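Local coordinates for protein L-Ala-D/L-Glu epimerase, a muconate lactonizing enzyme (Klebsiella pneumoniae subsp. pneumoniae MGH 78578, PDB 3FCP) that belongs to the enolase superfamily, in its muconate lactonizing enzyme branch, and joins an alpha+beta capping domain to a barrel domain that binds a magnesium ion, at residues I14-T19 against C32-I37; V200-D205 against P227-D232; P124-L129 against S313-S318; D86-L91 against A112-Q117. All blocks are in the same frame, centred on the assembly; numbering follows the deposited sequence.

Contact 3 is the buried one of the four and probably joins the two domains, bringing the short helix 125-128 against helix 307-317 of the barrel; the other contacts are partly buried. Contacts 1 and 4 both belong to the capping domain, but contact 1 is held by backbone hydrogen bonds between strands, whereas contact 4 is leucine packing between helices. Contacts 3 and 4 touch, with L128 CD1 against L114 O, since helices 103-121 and 125-128 follow each other in the chain. Contact 2 lies across the chain's centre from contacts 3 and 4, its centre about 31 Å from that of contact 3; there loops replace regular structure, and water and magnesium enter the chemistry.

Contact 1: I14-T19 against C32-I37; sequences IVDVPT and CQSLVI
D16 and S34 face each other as a non-hydrogen-bonded pair of antiparallel strands 7-17 and 33-42, and their side chains meet on the face they share with I14 and V36. S34 OG donates to D16 OD1 at 2.6 Å, reaching the carboxylate oxygen nearly end-on to its C-O bond. The second oxygen, OD2, forms a salt bridge with R372.

V15, V17, Q33 and L35 line the other face. The side chains of V15 and I37 lie diagonally across one another, with CG2 of V15 4.0 Å from CG1 of I37. V17 sets CG1 anti to its carbonyl carbon (chi1 -65°), leaving CG2 between the backbone N and that carbon, 3.2 Å from Q33 O and 4.2 Å from L35 CD1. T19 CG2 lies 4.0 Å from Q33 CB, while the amide of Q33 turns away to give NE2 to L304 O.

Between the faces, V15 N to L35 O and L35 N to V15 O are both 2.7 Å, and V17 and Q33 exchange a second such pair of bonds. One face is mainly apolar; the other sets the D16-S34 bond beside I14 and V36, and a carboxylate gripped by hydroxyl and arginine would probably stay ionised.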
loop_
_atom_site.group_PDB
_atom_site.type_symbol
_atom_site.label_atom_id
_atom_site.label_comp_id
_atom_site.label_asym_id
_atom_site.label_seq_id
_atom_site.Cartn_x
_atom_site.Cartn_y
_atom_site.Cartn_z
ATOM N N ILE A 14 24.889 -9.292 -42.930
ATOM C CA ILE A 14 24.502 -7.953 -42.536
ATOM C C ILE A 14 24.267 -7.316 -43.892
ATOM O O ILE A 14 25.159 -7.294 -44.738
ATOM C CB ILE A 14 25.624 -7.191 -41.804
ATOM C CG1 ILE A 14 25.887 -7.827 -40.435
ATOM C CG2 ILE A 14 25.221 -5.732 -41.647
ATOM C CD1 ILE A 14 26.955 -7.119 -39.606
ATOM N N VAL A 15 23.056 -6.827 -44.107
ATOM C CA VAL A 15 22.699 -6.222 -45.378
ATOM C C VAL A 15 22.400 -4.744 -45.213
ATOM O O VAL A 15 21.613 -4.360 -44.352
ATOM C CB VAL A 15 21.462 -6.916 -45.968
ATOM C CG1 VAL A 15 21.151 -6.351 -47.332
ATOM C CG2 VAL A 15 21.709 -8.411 -46.058
ATOM N N ASP A 16 23.045 -3.919 -46.033
ATOM C CA ASP A 16 22.825 -2.480 -45.990
ATOM C C ASP A 16 22.016 -2.097 -47.216
ATOM O O ASP A 16 22.521 -2.119 -48.342
ATOM C CB ASP A 16 24.158 -1.722 -45.974
ATOM C CG ASP A 16 24.980 -2.024 -44.738
ATOM O OD1 ASP A 16 24.402 -2.030 -43.633
ATOM O OD2 ASP A 16 26.200 -2.248 -44.864
ATOM N N VAL A 17 20.749 -1.773 -46.984
ATOM C CA VAL A 17 19.839 -1.398 -48.051
ATOM C C VAL A 17 19.574 0.095 -48.002
ATOM O O VAL A 17 19.456 0.680 -46.924
ATOM C CB VAL A 17 18.497 -2.156 -47.932
ATOM C CG1 VAL A 17 18.726 -3.641 -48.144
ATOM C CG2 VAL A 17 17.877 -1.914 -46.562
ATOM N N PRO A 18 19.483 0.734 -49.179
ATOM C CA PRO A 18 19.233 2.173 -49.277
ATOM C C PRO A 18 17.814 2.576 -48.880
ATOM O O PRO A 18 16.846 1.865 -49.160
ATOM C CB PRO A 18 19.529 2.464 -50.744
ATOM C CG PRO A 18 19.043 1.223 -51.413
ATOM C CD PRO A 18 19.606 0.134 -50.521
ATOM N N THR A 19 17.709 3.724 -48.225
ATOM C CA THR A 19 16.428 4.258 -47.789
ATOM C C THR A 19 15.994 5.362 -48.754
ATOM O O THR A 19 16.806 5.879 -49.525
ATOM C CB THR A 19 16.542 4.869 -46.392
ATOM O OG1 THR A 19 17.455 5.974 -46.439
ATOM C CG2 THR A 19 17.053 3.836 -45.397
ATOM N N CYS A 32 21.231 4.459 -45.386
ATOM C CA CYS A 32 21.048 3.011 -45.429
ATOM C C CYS A 32 20.473 2.459 -44.130
ATOM O O CYS A 32 20.684 3.018 -43.055
ATOM C CB CYS A 32 22.382 2.302 -45.698
ATOM S SG CYS A 32 23.198 2.681 -47.276
ATOM N N GLN A 33 19.736 1.361 -44.245
ATOM C CA GLN A 33 19.170 0.677 -43.089
ATOM C C GLN A 33 19.884 -0.676 -43.085
ATOM O O GLN A 33 19.941 -1.353 -44.116
ATOM C CB GLN A 33 17.658 0.496 -43.248
ATOM C CG GLN A 33 17.021 -0.492 -42.267
ATOM C CD GLN A 33 17.190 -0.103 -40.805
ATOM O OE1 GLN A 33 18.312 0.049 -40.310
ATOM N NE2 GLN A 33 16.077 0.046 -40.104
ATOM N N SER A 34 20.451 -1.056 -41.945
ATOM C CA SER A 34 21.178 -2.318 -41.853
ATOM C C SER A 34 20.332 -3.452 -41.297
ATOM O O SER A 34 19.878 -3.400 -40.153
ATOM C CB SER A 34 22.427 -2.138 -40.990
ATOM O OG SER A 34 23.229 -1.086 -41.493
ATOM N N LEU A 35 20.132 -4.483 -42.111
ATOM C CA LEU A 35 19.340 -5.634 -41.701
ATOM C C LEU A 35 20.227 -6.853 -41.485
ATOM O O LEU A 35 21.196 -7.061 -42.218
ATOM C CB LEU A 35 18.315 -5.996 -42.784
ATOM C CG LEU A 35 17.580 -4.882 -43.538
ATOM C CD1 LEU A 35 16.759 -5.499 -44.659
ATOM C CD2 LEU A 35 16.698 -4.093 -42.587
ATOM N N VAL A 36 19.916 -7.654 -40.472
ATOM C CA VAL A 36 20.661 -8.892 -40.273
ATOM C C VAL A 36 19.691 -9.975 -40.736
ATOM O O VAL A 36 18.654 -10.214 -40.107
ATOM C CB VAL A 36 21.055 -9.142 -38.808
ATOM C CG1 VAL A 36 21.792 -10.470 -38.710
ATOM C CG2 VAL A 36 21.962 -8.018 -38.311
ATOM N N ILE A 37 20.025 -10.599 -41.859
ATOM C CA ILE A 37 19.198 -11.626 -42.459
ATOM C C ILE A 37 19.767 -13.004 -42.166
ATOM O O ILE A 37 20.986 -13.205 -42.164
ATOM C CB ILE A 37 19.112 -11.417 -43.998
ATOM C CG1 ILE A 37 18.466 -10.062 -44.302
ATOM C CG2 ILE A 37 18.334 -12.553 -44.653
ATOM C CD1 ILE A 37 17.046 -9.919 -43.804
#

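Contact 2: V200-D205 against P227-D232; sequences VNQAWD and PVSAHD. With MG (magnesium ion), chain I.
P227 meets V200 and W204 at once. Its CB is 4.2 Å from V200 CG2 and 4.3 Å from W204 CE3, and its carbonyl oxygen accepts from W204 N at 3.2 Å, a bent bond (143° at the hydrogen). The indole of W204 is covered on one face by V200 CG1, which stands over the centre of the ring, so valine, tryptophan and proline form one apolar cluster.

At V228 the contact passes to the backbone. The carbonyl oxygen receives a CA-H...O contact from Q202, and V228 CA makes another to W204 O. V228 CG1 comes within 3.6 Å of that same oxygen, while the side chain also packs on L236 and L239 of helix 233-242. S229 N donates to a water at 2.9 Å, and this water in turn donates to W204 O, joining the two loops. S229 also begins a type I turn, closed by D232 N on S229 O. A230 packs beside the end of Q202. The ring of H231 stacks on Y257 of a second subunit, and D232 caps helix 233-242 through A235 N.

On the opposing loop, N201 OD1 binds magnesium at 2.2 Å; D250, E251 and three waters complete the shell. Adjacent loops following parallel strands, one carrying a metal ligand, are the arrangement of the enolase-superfamily barrel, whose metal site lies at the C-terminal ends of its strands.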
loop_
_atom_site.group_PDB
_atom_site.type_symbol
_atom_site.label_atom_id
_atom_site.label_comp_id
_atom_site.label_asym_id
_atom_site.label_seq_id
_atom_site.Cartn_x
_atom_site.Cartn_y
_atom_site.Cartn_z
ATOM N N VAL A 200 7.538 10.072 -27.856
ATOM C CA VAL A 200 8.621 10.872 -27.297
ATOM C C VAL A 200 9.880 10.016 -27.141
ATOM O O VAL A 200 10.959 10.522 -26.844
ATOM C CB VAL A 200 8.233 11.436 -25.906
ATOM C CG1 VAL A 200 9.112 12.632 -25.564
ATOM C CG2 VAL A 200 6.766 11.825 -25.890
ATOM N N ASN A 201 9.720 8.712 -27.340
ATOM C CA ASN A 201 10.817 7.755 -27.234
ATOM C C ASN A 201 11.798 8.017 -26.090
ATOM O O ASN A 201 13.000 8.177 -26.317
ATOM C CB ASN A 201 11.572 7.678 -28.569
ATOM C CG ASN A 201 12.500 6.467 -28.652
ATOM O OD1 ASN A 201 12.105 5.336 -28.338
ATOM N ND2 ASN A 201 13.733 6.697 -29.096
ATOM N N GLN A 202 11.276 8.064 -24.863
ATOM C CA GLN A 202 12.089 8.248 -23.655
ATOM C C GLN A 202 12.696 9.619 -23.374
ATOM O O GLN A 202 13.304 9.809 -22.328
ATOM C CB GLN A 202 13.246 7.242 -23.644
ATOM C CG GLN A 202 12.857 5.788 -23.497
ATOM C CD GLN A 202 14.076 4.886 -23.356
ATOM O OE1 GLN A 202 14.752 4.557 -24.338
ATOM N NE2 GLN A 202 14.371 4.497 -22.126
ATOM N N ALA A 203 12.516 10.573 -24.278
ATOM C CA ALA A 203 13.130 11.889 -24.138
ATOM C C ALA A 203 12.828 12.765 -22.928
ATOM O O ALA A 203 13.689 13.523 -22.490
ATOM C CB ALA A 203 12.884 12.697 -25.420
ATOM N N TRP A 204 11.630 12.670 -22.367
ATOM C CA TRP A 204 11.281 13.543 -21.253
ATOM C C TRP A 204 11.562 13.102 -19.833
ATOM O O TRP A 204 11.398 11.939 -19.473
ATOM C CB TRP A 204 9.802 13.932 -21.320
ATOM C CG TRP A 204 9.414 14.727 -22.528
ATOM C CD1 TRP A 204 10.232 15.491 -23.314
ATOM C CD2 TRP A 204 8.093 14.888 -23.050
ATOM N NE1 TRP A 204 9.499 16.119 -24.294
ATOM C CE2 TRP A 204 8.182 15.766 -24.155
ATOM C CE3 TRP A 204 6.837 14.377 -22.689
ATOM C CZ2 TRP A 204 7.064 16.146 -24.902
ATOM C CZ3 TRP A 204 5.727 14.754 -23.429
ATOM C CH2 TRP A 204 5.848 15.631 -24.525
ATOM N N ASP A 205 11.973 14.072 -19.026
ATOM C CA ASP A 205 12.209 13.853 -17.612
ATOM C C ASP A 205 10.789 13.851 -17.043
ATOM O O ASP A 205 9.844 14.246 -17.733
ATOM C CB ASP A 205 12.995 15.020 -17.017
ATOM C CG ASP A 205 12.314 16.357 -17.269
ATOM O OD1 ASP A 205 12.494 16.914 -18.369
ATOM O OD2 ASP A 205 11.586 16.840 -16.377
ATOM N N PRO A 227 6.642 8.369 -23.050
ATOM C CA PRO A 227 7.011 9.758 -22.758
ATOM C C PRO A 227 8.266 9.912 -21.911
ATOM O O PRO A 227 9.058 10.828 -22.133
ATOM C CB PRO A 227 5.759 10.307 -22.067
ATOM C CG PRO A 227 5.158 9.084 -21.421
ATOM C CD PRO A 227 5.312 8.049 -22.503
ATOM N N VAL A 228 8.451 9.008 -20.953
ATOM C CA VAL A 228 9.614 9.064 -20.073
ATOM C C VAL A 228 10.584 7.903 -20.296
ATOM O O VAL A 228 10.321 6.997 -21.086
ATOM C CB VAL A 228 9.180 9.081 -18.585
ATOM C CG1 VAL A 228 8.401 10.349 -18.288
ATOM C CG2 VAL A 228 8.333 7.852 -18.270
ATOM N N SER A 229 11.705 7.946 -19.586
ATOM C CA SER A 229 12.739 6.920 -19.692
ATOM C C SER A 229 12.299 5.569 -19.138
ATOM O O SER A 229 11.485 5.495 -18.214
ATOM C CB SER A 229 13.997 7.367 -18.941
ATOM O OG SER A 229 14.929 6.299 -18.849
ATOM N N ALA A 230 12.844 4.501 -19.710
ATOM C CA ALA A 230 12.539 3.156 -19.247
ATOM C C ALA A 230 13.253 2.969 -17.905
ATOM O O ALA A 230 13.085 1.952 -17.240
ATOM C CB ALA A 230 13.018 2.117 -20.266
ATOM N N HIS A 231 14.060 3.958 -17.524
ATOM C CA HIS A 231 14.772 3.942 -16.244
ATOM C C HIS A 231 13.790 4.411 -15.171
ATOM O O HIS A 231 14.049 4.290 -13.974
ATOM C CB HIS A 231 15.959 4.914 -16.268
ATOM C CG HIS A 231 17.135 4.427 -17.054
ATOM N ND1 HIS A 231 18.085 5.279 -17.575
ATOM C CD2 HIS A 231 17.528 3.175 -17.391
ATOM C CE1 HIS A 231 19.011 4.575 -18.200
ATOM N NE2 HIS A 231 18.696 3.295 -18.103
ATOM N N ASP A 232 12.661 4.959 -15.610
ATOM C CA ASP A 232 11.661 5.462 -14.683
ATOM C C ASP A 232 10.257 4.919 -14.959
ATOM O O ASP A 232 9.346 5.672 -15.316
ATOM C CB ASP A 232 11.643 6.996 -14.731
ATOM C CG ASP A 232 11.041 7.620 -13.485
ATOM O OD1 ASP A 232 10.482 6.875 -12.641
ATOM O OD2 ASP A 232 11.126 8.865 -13.353
HETATM MG MG MG I . 10.830 3.614 -28.772
HETATM O O HOH W 1 12.418 10.236 -18.000
HETATM O O HOH W 2 8.689 4.760 -28.147
HETATM O O HOH W 3 10.246 4.972 -30.704
HETATM O O HOH W 4 12.064 2.509 -30.756
#

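Contact 3: P124-L129 against S313-S318; sequences PVSALL and SLHAWS
P124, just before the short helix 125-128, starts the contact by setting CB 3.9 Å from CE1 of the H315 imidazole. V125 comes over one face of that ring: its CB lies 3.9 Å from the ring centroid, 22° off the normal, in a CH-pi contact displaced toward the CG side. The two side chains cross at about a right angle, and H315 reaches V125 with CG anti to its own carbonyl carbon (chi1 -84°).

S126 meets the same ring at its edge, where CB lies in the imidazole plane, 3.5 Å from ND1. S126 CB is also 3.4 Å from S318 OG, a hydroxyl that turns back to donate to H315 O at 2.7 Å from above the carbonyl plane. S126 OG is hydrogen-bonded to Q354; H315 NE2 is hydrogen-bonded to L358 O, which helps fix the rotation of the buried ring.

L129, the residue after the helix, closes the contact with CD1 3.8 Å from A316 CA, and its carbonyl oxygen accepts from N89 of a fourth subunit. H315 thus reaches from helix 307-317 of the barrel to lie against the start of helix 125-128. This is consistent with the interface between capping and barrel domains in the enolase-superfamily fold.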
loop_
_atom_site.group_PDB
_atom_site.type_symbol
_atom_site.label_atom_id
_atom_site.label_comp_id
_atom_site.label_asym_id
_atom_site.label_seq_id
_atom_site.Cartn_x
_atom_site.Cartn_y
_atom_site.Cartn_z
ATOM N N PRO A 124 0.690 -20.897 -43.662
ATOM C CA PRO A 124 1.339 -19.617 -43.377
ATOM C C PRO A 124 1.657 -19.579 -41.881
ATOM O O PRO A 124 1.013 -20.273 -41.093
ATOM C CB PRO A 124 0.276 -18.591 -43.781
ATOM C CG PRO A 124 -1.018 -19.320 -43.534
ATOM C CD PRO A 124 -0.717 -20.703 -44.062
ATOM N N VAL A 125 2.644 -18.777 -41.493
ATOM C CA VAL A 125 3.026 -18.675 -40.088
ATOM C C VAL A 125 1.836 -18.327 -39.194
ATOM O O VAL A 125 1.712 -18.850 -38.084
ATOM C CB VAL A 125 4.142 -17.626 -39.900
ATOM C CG1 VAL A 125 4.446 -17.434 -38.411
ATOM C CG2 VAL A 125 5.387 -18.064 -40.658
ATOM N N SER A 126 0.955 -17.449 -39.676
ATOM C CA SER A 126 -0.223 -17.054 -38.898
ATOM C C SER A 126 -1.042 -18.284 -38.480
ATOM O O SER A 126 -1.584 -18.339 -37.370
ATOM C CB SER A 126 -1.102 -16.089 -39.712
ATOM O OG SER A 126 -1.535 -16.678 -40.928
ATOM N N ALA A 127 -1.131 -19.265 -39.376
ATOM C CA ALA A 127 -1.868 -20.496 -39.098
ATOM C C ALA A 127 -1.143 -21.313 -38.031
ATOM O O ALA A 127 -1.777 -21.938 -37.182
ATOM C CB ALA A 127 -2.022 -21.328 -40.381
ATOM N N LEU A 128 0.185 -21.322 -38.084
ATOM C CA LEU A 128 0.967 -22.048 -37.091
ATOM C C LEU A 128 0.781 -21.361 -35.733
ATOM O O LEU A 128 0.954 -21.976 -34.688
ATOM C CB LEU A 128 2.460 -22.046 -37.448
ATOM C CG LEU A 128 2.959 -22.644 -38.769
ATOM C CD1 LEU A 128 4.478 -22.765 -38.711
ATOM C CD2 LEU A 128 2.338 -24.004 -39.020
ATOM N N LEU A 129 0.432 -20.079 -35.754
ATOM C CA LEU A 129 0.243 -19.339 -34.510
ATOM C C LEU A 129 -1.211 -19.369 -34.051
ATOM O O LEU A 129 -1.629 -18.571 -33.214
ATOM C CB LEU A 129 0.740 -17.897 -34.674
ATOM C CG LEU A 129 2.219 -17.778 -35.073
ATOM C CD1 LEU A 129 2.607 -16.308 -35.161
ATOM C CD2 LEU A 129 3.105 -18.508 -34.066
ATOM N N SER A 313 6.358 -10.112 -38.295
ATOM C CA SER A 313 5.588 -9.429 -37.259
ATOM C C SER A 313 4.101 -9.472 -37.584
ATOM O O SER A 313 3.281 -9.735 -36.709
ATOM C CB SER A 313 6.015 -7.966 -37.132
ATOM O OG SER A 313 7.405 -7.856 -36.925
ATOM N N LEU A 314 3.751 -9.204 -38.841
ATOM C CA LEU A 314 2.345 -9.209 -39.250
ATOM C C LEU A 314 1.660 -10.560 -39.025
ATOM O O LEU A 314 0.494 -10.605 -38.662
ATOM C CB LEU A 314 2.181 -8.808 -40.726
ATOM C CG LEU A 314 2.124 -7.356 -41.238
ATOM C CD1 LEU A 314 1.255 -6.478 -40.335
ATOM C CD2 LEU A 314 3.497 -6.798 -41.328
ATOM N N HIS A 315 2.370 -11.662 -39.241
ATOM C CA HIS A 315 1.755 -12.971 -39.025
ATOM C C HIS A 315 1.316 -13.105 -37.566
ATOM O O HIS A 315 0.256 -13.663 -37.281
ATOM C CB HIS A 315 2.726 -14.090 -39.396
ATOM C CG HIS A 315 2.734 -14.417 -40.858
ATOM N ND1 HIS A 315 1.687 -15.063 -41.482
ATOM C CD2 HIS A 315 3.647 -14.163 -41.824
ATOM C CE1 HIS A 315 1.956 -15.193 -42.767
ATOM N NE2 HIS A 315 3.140 -14.655 -43.002
ATOM N N ALA A 316 2.138 -12.587 -36.654
ATOM C CA ALA A 316 1.832 -12.615 -35.225
ATOM C C ALA A 316 0.695 -11.640 -34.907
ATOM O O ALA A 316 -0.260 -11.990 -34.210
ATOM C CB ALA A 316 3.081 -12.257 -34.411
ATOM N N TRP A 317 0.791 -10.420 -35.433
ATOM C CA TRP A 317 -0.233 -9.401 -35.196
ATOM C C TRP A 317 -1.619 -9.845 -35.674
ATOM O O TRP A 317 -2.635 -9.484 -35.073
ATOM C CB TRP A 317 0.126 -8.089 -35.909
ATOM C CG TRP A 317 1.427 -7.414 -35.505
ATOM C CD1 TRP A 317 2.055 -6.394 -36.178
ATOM C CD2 TRP A 317 2.265 -7.720 -34.378
ATOM N NE1 TRP A 317 3.222 -6.052 -35.543
ATOM C CE2 TRP A 317 3.379 -6.850 -34.439
ATOM C CE3 TRP A 317 2.184 -8.647 -33.325
ATOM C CZ2 TRP A 317 4.411 -6.881 -33.488
ATOM C CZ3 TRP A 317 3.209 -8.679 -32.381
ATOM C CH2 TRP A 317 4.310 -7.800 -32.470
ATOM N N SER A 318 -1.656 -10.627 -36.750
ATOM C CA SER A 318 -2.917 -11.099 -37.323
ATOM C C SER A 318 -3.725 -11.984 -36.389
ATOM O O SER A 318 -4.945 -12.090 -36.516
ATOM C CB SER A 318 -2.661 -11.876 -38.620
ATOM O OG SER A 318 -2.183 -13.187 -38.353
#

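Contact 4: D86-L91 against A112-Q117; sequences DNLNAL and ALLDAQ
Two consecutive helices of the capping domain, 88-98 and 103-121, pack here through leucines: L88 and L91 against L113 and L114. L88 holds CG anti to its backbone N (chi1 -171°), which turns its branched end toward helix 103-121, where the two methyls meet different leucines. CD2 touches L114 CD2 at 3.7 Å, the two side chains being roughly perpendicular, while CD1 lies 4.1 Å from L113 CD1. One turn further on, L91 slants over L113, its CD1 resting against both methyls of that leucine, 3.7 Å from CD1 and 3.8 Å from CD2. The end of L113 thereby meets both L88 and L91, and its side chain also packs on L40 of strand 33-42.

At the start of the first helix the contact becomes mixed. D86 CB packs on the amide of Q117, 3.7 Å from OE1, which accepts from R42, while D86 OD1 bonds to T4. N87 is the N-cap: its OD1 accepts from A90 N at 2.9 Å. Its ND2 reaches A132 O of a fourth subunit, so the same amide caps the helix and joins the subunit interface.

Such a seam between helices, one of them backed by the antiparallel sheet, is consistent with the sheet-and-helix layering of the N-terminal domain in the mandelate racemase and muconate lactonizing enzyme family.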
loop_
_atom_site.group_PDB
_atom_site.type_symbol
_atom_site.label_atom_id
_atom_site.label_comp_id
_atom_site.label_asym_id
_atom_site.label_seq_id
_atom_site.Cartn_x
_atom_site.Cartn_y
_atom_site.Cartn_z
ATOM N N ASP A 86 11.706 -28.800 -35.915
ATOM C CA ASP A 86 10.249 -28.691 -35.896
ATOM C C ASP A 86 9.669 -28.415 -34.510
ATOM O O ASP A 86 8.495 -28.067 -34.383
ATOM C CB ASP A 86 9.651 -29.998 -36.405
ATOM C CG ASP A 86 10.103 -31.185 -35.576
ATOM O OD1 ASP A 86 11.324 -31.456 -35.556
ATOM O OD2 ASP A 86 9.254 -31.833 -34.933
ATOM N N ASN A 87 10.482 -28.580 -33.475
ATOM C CA ASN A 87 10.013 -28.396 -32.107
ATOM C C ASN A 87 10.381 -27.019 -31.556
ATOM O O ASN A 87 11.394 -26.875 -30.871
ATOM C CB ASN A 87 10.615 -29.491 -31.220
ATOM C CG ASN A 87 9.866 -29.664 -29.914
ATOM O OD1 ASN A 87 9.454 -28.693 -29.288
ATOM N ND2 ASN A 87 9.698 -30.910 -29.491
ATOM N N LEU A 88 9.562 -26.012 -31.853
ATOM C CA LEU A 88 9.847 -24.661 -31.384
ATOM C C LEU A 88 9.950 -24.533 -29.857
ATOM O O LEU A 88 10.780 -23.781 -29.357
ATOM C CB LEU A 88 8.799 -23.680 -31.916
ATOM C CG LEU A 88 9.103 -22.195 -31.667
ATOM C CD1 LEU A 88 10.527 -21.860 -32.090
ATOM C CD2 LEU A 88 8.106 -21.346 -32.439
ATOM N N ASN A 89 9.115 -25.255 -29.116
ATOM C CA ASN A 89 9.175 -25.178 -27.656
ATOM C C ASN A 89 10.518 -25.684 -27.133
ATOM O O ASN A 89 11.142 -25.034 -26.295
ATOM C CB ASN A 89 8.027 -25.967 -27.017
ATOM C CG ASN A 89 6.687 -25.282 -27.193
ATOM O OD1 ASN A 89 6.613 -24.053 -27.211
ATOM N ND2 ASN A 89 5.613 -26.073 -27.305
ATOM N N ALA A 90 10.969 -26.830 -27.642
ATOM C CA ALA A 90 12.250 -27.391 -27.220
ATOM C C ALA A 90 13.398 -26.462 -27.618
ATOM O O ALA A 90 14.312 -26.228 -26.831
ATOM C CB ALA A 90 12.462 -28.782 -27.840
ATOM N N LEU A 91 13.349 -25.932 -28.838
ATOM C CA LEU A 91 14.399 -25.032 -29.321
ATOM C C LEU A 91 14.447 -23.727 -28.525
ATOM O O LEU A 91 15.525 -23.204 -28.231
ATOM C CB LEU A 91 14.193 -24.728 -30.811
ATOM C CG LEU A 91 14.471 -25.905 -31.764
ATOM C CD1 LEU A 91 13.914 -25.607 -33.144
ATOM C CD2 LEU A 91 15.970 -26.168 -31.831
ATOM N N ALA A 112 12.838 -17.648 -38.752
ATOM C CA ALA A 112 13.287 -18.599 -39.763
ATOM C C ALA A 112 12.751 -19.998 -39.471
ATOM O O ALA A 112 12.330 -20.716 -40.387
ATOM C CB ALA A 112 14.822 -18.613 -39.827
ATOM N N LEU A 113 12.771 -20.385 -38.199
ATOM C CA LEU A 113 12.273 -21.694 -37.791
ATOM C C LEU A 113 10.797 -21.809 -38.145
ATOM O O LEU A 113 10.351 -22.847 -38.649
ATOM C CB LEU A 113 12.458 -21.900 -36.280
ATOM C CG LEU A 113 13.895 -22.159 -35.819
ATOM C CD1 LEU A 113 13.986 -22.070 -34.299
ATOM C CD2 LEU A 113 14.333 -23.536 -36.314
ATOM N N LEU A 114 10.040 -20.749 -37.875
ATOM C CA LEU A 114 8.613 -20.741 -38.186
ATOM C C LEU A 114 8.377 -20.731 -39.698
ATOM O O LEU A 114 7.452 -21.373 -40.189
ATOM C CB LEU A 114 7.927 -19.531 -37.539
ATOM C CG LEU A 114 7.699 -19.619 -36.023
ATOM C CD1 LEU A 114 7.271 -18.266 -35.483
ATOM C CD2 LEU A 114 6.643 -20.681 -35.721
ATOM N N ASP A 115 9.207 -19.996 -40.431
ATOM C CA ASP A 115 9.080 -19.940 -41.889
ATOM C C ASP A 115 9.241 -21.352 -42.454
ATOM O O ASP A 115 8.420 -21.810 -43.244
ATOM C CB ASP A 115 10.152 -19.000 -42.477
ATOM C CG ASP A 115 10.032 -18.826 -43.993
ATOM O OD1 ASP A 115 8.906 -18.900 -44.530
ATOM O OD2 ASP A 115 11.073 -18.590 -44.649
ATOM N N ALA A 116 10.283 -22.050 -42.010
ATOM C CA ALA A 116 10.565 -23.400 -42.482
ATOM C C ALA A 116 9.503 -24.428 -42.100
ATOM O O ALA A 116 9.126 -25.264 -42.922
ATOM C CB ALA A 116 11.944 -23.857 -41.979
ATOM N N GLN A 117 9.010 -24.385 -40.868
ATOM C CA GLN A 117 7.992 -25.357 -40.476
ATOM C C GLN A 117 6.668 -25.037 -41.172
ATOM O O GLN A 117 5.842 -25.922 -41.396
ATOM C CB GLN A 117 7.820 -25.382 -38.954
ATOM C CG GLN A 117 6.955 -26.544 -38.438
ATOM C CD GLN A 117 7.478 -27.930 -38.842
ATOM O OE1 GLN A 117 8.588 -28.072 -39.360
ATOM N NE2 GLN A 117 6.675 -28.957 -38.590
#